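Local coordinates for PreproPTTH (Bombyx mori, PDB 5AOQ), which is the precursor of prothoracicotropic hormone, a cystine-knot neurohormone whose mature part, held in this chain, binds the receptor tyrosine kinase Torso in the timing of metamorphosis, at residues Glu22-Gly27 against His90-Ala95. The protein carries 1 engineered substitution. Residues are numbered along the deposited sequence; the frame is centred on the assembly and turned at random.
Sequences EIEDLG and HPVSVA
Glu24 and His90 join the two beta hairpins of this cystine-knot hormone through a His-carboxylate hydrogen bond. Glu24 ends strand 20-24, which pairs antiparallel with strand 35-39, while His90 lies on strand 86-97, the antiparallel partner of strand 55-65. The Glu24 and Val92 CA atoms are 9.5 Å apart, so the joint is made by side chains, and a glutamate is long enough to cross. With CG anti to the backbone N (chi1 -167°) and the chain extended beyond it, Glu24 carries its carboxylate to the edge of the imidazole, the two planes turned 48° apart.

The main bond runs from His90 NE2 to Glu24 OE2, 2.9 Å away. OE2 is met on its syn side but from 29° out of the carboxylate plane, and it lies close to the plane of the ring. A second, weak bond from the same NE2 reaches Glu24 OE1 at 3.3 Å, making the grip bifurcated and unequal. Histidine suits its place because the N-H at its ring edge can donate to the carboxylate, whose negative charge would be expected to favour a protonated ring. Were Glu24 an alanine, the carboxylate would be gone, and His90 NE2 would probably lose both acceptors described here, leaving the ring freer to turn.

Apolar groups border the polar pair. Leu26 brings CD2 to 4.0 Å from His90 NE2, approaching the ring obliquely, and Val92 sets CG2 4.3 Å from Glu24 OE1. Both present methyl groups, which cannot compete for the hydrogen bonds beside them. Val92 also touches Thr37, and His90 rests on Ile63.

Beyond strand 20-24 the chain turns, and there Asp25 OD1 accepts a weak hydrogen bond from Gly27 N at 2.8 Å; the positive phi of Gly27 by itself favours glycine.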
ATOM      1  N   GLU D  22       2.468 -16.282 -12.622  1.00 65.16           N
ATOM      2  CA  GLU D  22       1.388 -16.724 -11.751  1.00 66.80           C
ATOM      3  C   GLU D  22       0.960 -15.557 -10.873  1.00 67.18           C
ATOM      4  O   GLU D  22       1.691 -14.573 -10.742  1.00 66.18           O
ATOM      5  CB  GLU D  22       1.824 -17.911 -10.889  1.00 67.42           C
ATOM      6  CG  GLU D  22       2.191 -19.155 -11.682  1.00 67.50           C
ATOM      7  CD  GLU D  22       2.519 -20.337 -10.791  1.00 68.49           C
ATOM      8  OE1 GLU D  22       2.587 -20.156  -9.557  1.00 68.92           O
ATOM      9  OE2 GLU D  22       2.709 -21.450 -11.327  1.00 69.04           O
ATOM     10  N   ILE D  23      -0.218 -15.673 -10.270  1.00 54.06           N
ATOM     11  CA  ILE D  23      -0.756 -14.613  -9.428  1.00 54.87           C
ATOM     12  C   ILE D  23      -0.824 -15.075  -7.980  1.00 56.10           C
ATOM     13  O   ILE D  23      -1.231 -16.202  -7.694  1.00 57.16           O
ATOM     14  CB  ILE D  23      -2.159 -14.172  -9.891  1.00 56.08           C
ATOM     15  CG1 ILE D  23      -2.106 -13.709 -11.351  1.00 55.04           C
ATOM     16  CG2 ILE D  23      -2.695 -13.062  -8.984  1.00 57.20           C
ATOM     17  CD1 ILE D  23      -3.452 -13.337 -11.939  1.00 56.24           C
ATOM     18  N   GLU D  24      -0.419 -14.189  -7.076  1.00 69.06           N
ATOM     19  CA  GLU D  24      -0.509 -14.442  -5.645  1.00 70.46           C
ATOM     20  C   GLU D  24      -1.604 -13.560  -5.054  1.00 72.21           C
ATOM     21  O   GLU D  24      -1.551 -12.333  -5.157  1.00 71.97           O
ATOM     22  CB  GLU D  24       0.836 -14.176  -4.969  1.00 69.47           C
ATOM     23  CG  GLU D  24       0.939 -14.704  -3.549  1.00 70.87           C
ATOM     24  CD  GLU D  24       2.302 -14.454  -2.934  1.00 69.91           C
ATOM     25  OE1 GLU D  24       3.199 -13.961  -3.651  1.00 68.08           O
ATOM     26  OE2 GLU D  24       2.477 -14.750  -1.734  1.00 71.09           O
ATOM     27  N   ASP D  25      -2.599 -14.196  -4.444  1.00 80.71           N
ATOM     28  CA  ASP D  25      -3.780 -13.495  -3.951  1.00 82.69           C
ATOM     29  C   ASP D  25      -3.521 -12.699  -2.675  1.00 83.76           C
ATOM     30  O   ASP D  25      -3.910 -11.538  -2.575  1.00 84.48           O
ATOM     31  CB  ASP D  25      -4.915 -14.490  -3.703  1.00 84.61           C
ATOM     32  CG  ASP D  25      -6.257 -13.810  -3.528  1.00 86.59           C
ATOM     33  OD1 ASP D  25      -6.572 -13.398  -2.393  1.00 88.38           O
ATOM     34  OD2 ASP D  25      -6.998 -13.683  -4.527  1.00 86.52           O
ATOM     35  N   LEU D  26      -2.892 -13.341  -1.692  1.00 73.36           N
ATOM     36  CA  LEU D  26      -2.593 -12.710  -0.406  1.00 74.58           C
ATOM     37  C   LEU D  26      -3.851 -12.206   0.300  1.00 77.29           C
ATOM     38  O   LEU D  26      -3.765 -11.430   1.254  1.00 78.62           O
ATOM     39  CB  LEU D  26      -1.611 -11.546  -0.584  1.00 73.11           C
ATOM     40  CG  LEU D  26      -0.203 -11.887  -1.070  1.00 70.65           C
ATOM     41  CD1 LEU D  26       0.576 -10.614  -1.343  1.00 69.48           C
ATOM     42  CD2 LEU D  26       0.522 -12.747  -0.047  1.00 71.02           C
ATOM     43  N   GLY D  27      -5.018 -12.648  -0.159  1.00 70.32           N
ATOM     44  CA  GLY D  27      -6.270 -12.231   0.442  1.00 73.02           C
ATOM     45  C   GLY D  27      -6.585 -10.772   0.173  1.00 73.35           C
ATOM     46  O   GLY D  27      -5.725 -10.002  -0.251  1.00 71.66           O
ATOM     47  N   HIS D  90       8.255  -8.947   1.456  1.00 77.61           N
ATOM     48  CA  HIS D  90       7.754 -10.159   0.826  1.00 78.94           C
ATOM     49  C   HIS D  90       8.599 -10.513  -0.394  1.00 79.89           C
ATOM     50  O   HIS D  90       8.437  -9.913  -1.457  1.00 80.75           O
ATOM     51  CB  HIS D  90       6.290  -9.978   0.424  1.00 79.90           C
ATOM     52  CG  HIS D  90       5.595 -11.255   0.067  1.00 81.36           C
ATOM     53  ND1 HIS D  90       5.592 -12.358   0.893  1.00 81.30           N
ATOM     54  CD2 HIS D  90       4.877 -11.604  -1.027  1.00 83.15           C
ATOM     55  CE1 HIS D  90       4.905 -13.331   0.324  1.00 82.99           C
ATOM     56  NE2 HIS D  90       4.459 -12.899  -0.842  1.00 84.14           N
ATOM     57  N   PRO D  91       9.522 -11.479  -0.240  1.00 64.69           N
ATOM     58  CA  PRO D  91      10.301 -11.910  -1.403  1.00 65.67           C
ATOM     59  C   PRO D  91       9.450 -12.716  -2.372  1.00 67.59           C
ATOM     60  O   PRO D  91       8.670 -13.565  -1.937  1.00 68.17           O
ATOM     61  CB  PRO D  91      11.406 -12.769  -0.788  1.00 65.12           C
ATOM     62  CG  PRO D  91      10.814 -13.292   0.467  1.00 64.67           C
ATOM     63  CD  PRO D  91       9.912 -12.207   0.981  1.00 63.90           C
ATOM     64  N   VAL D  92       9.590 -12.442  -3.665  1.00 68.76           N
ATOM     65  CA  VAL D  92       8.844 -13.173  -4.681  1.00 70.89           C
ATOM     66  C   VAL D  92       9.701 -13.383  -5.926  1.00 72.03           C
ATOM     67  O   VAL D  92      10.554 -12.556  -6.253  1.00 71.38           O
ATOM     68  CB  VAL D  92       7.539 -12.427  -5.056  1.00 71.72           C
ATOM     69  CG1 VAL D  92       7.847 -11.063  -5.668  1.00 71.52           C
ATOM     70  CG2 VAL D  92       6.685 -13.265  -5.999  1.00 74.15           C
ATOM     71  N   SER D  93       9.474 -14.499  -6.611  1.00 73.88           N
ATOM     72  CA  SER D  93      10.154 -14.770  -7.868  1.00 75.30           C
ATOM     73  C   SER D  93       9.753 -13.730  -8.902  1.00 76.33           C
ATOM     74  O   SER D  93       8.568 -13.463  -9.091  1.00 77.36           O
ATOM     75  CB  SER D  93       9.824 -16.173  -8.377  1.00 77.40           C
ATOM     76  OG  SER D  93      10.523 -16.453  -9.578  1.00 78.82           O
ATOM     77  N   VAL D  94      10.747 -13.148  -9.566  1.00 61.42           N
ATOM     78  CA  VAL D  94      10.501 -12.073 -10.518  1.00 63.28           C
ATOM     79  C   VAL D  94      11.282 -12.296 -11.816  1.00 61.57           C
ATOM     80  O   VAL D  94      11.192 -11.504 -12.755  1.00 63.37           O
ATOM     81  CB  VAL D  94      10.868 -10.704  -9.899  1.00 63.80           C
ATOM     82  CG1 VAL D  94      12.381 -10.476  -9.911  1.00 60.37           C
ATOM     83  CG2 VAL D  94      10.141  -9.586 -10.620  1.00 67.33           C
ATOM     84  N   ALA D  95      12.049 -13.380 -11.866  1.00 58.61           N
ATOM     85  CA  ALA D  95      12.776 -13.752 -13.072  1.00 57.68           C
ATOM     86  C   ALA D  95      13.333 -15.156 -12.908  1.00 55.12           C
ATOM     87  O   ALA D  95      13.437 -15.658 -11.789  1.00 53.34           O
ATOM     88  CB  ALA D  95      13.899 -12.760 -13.357  1.00 56.49           C
TER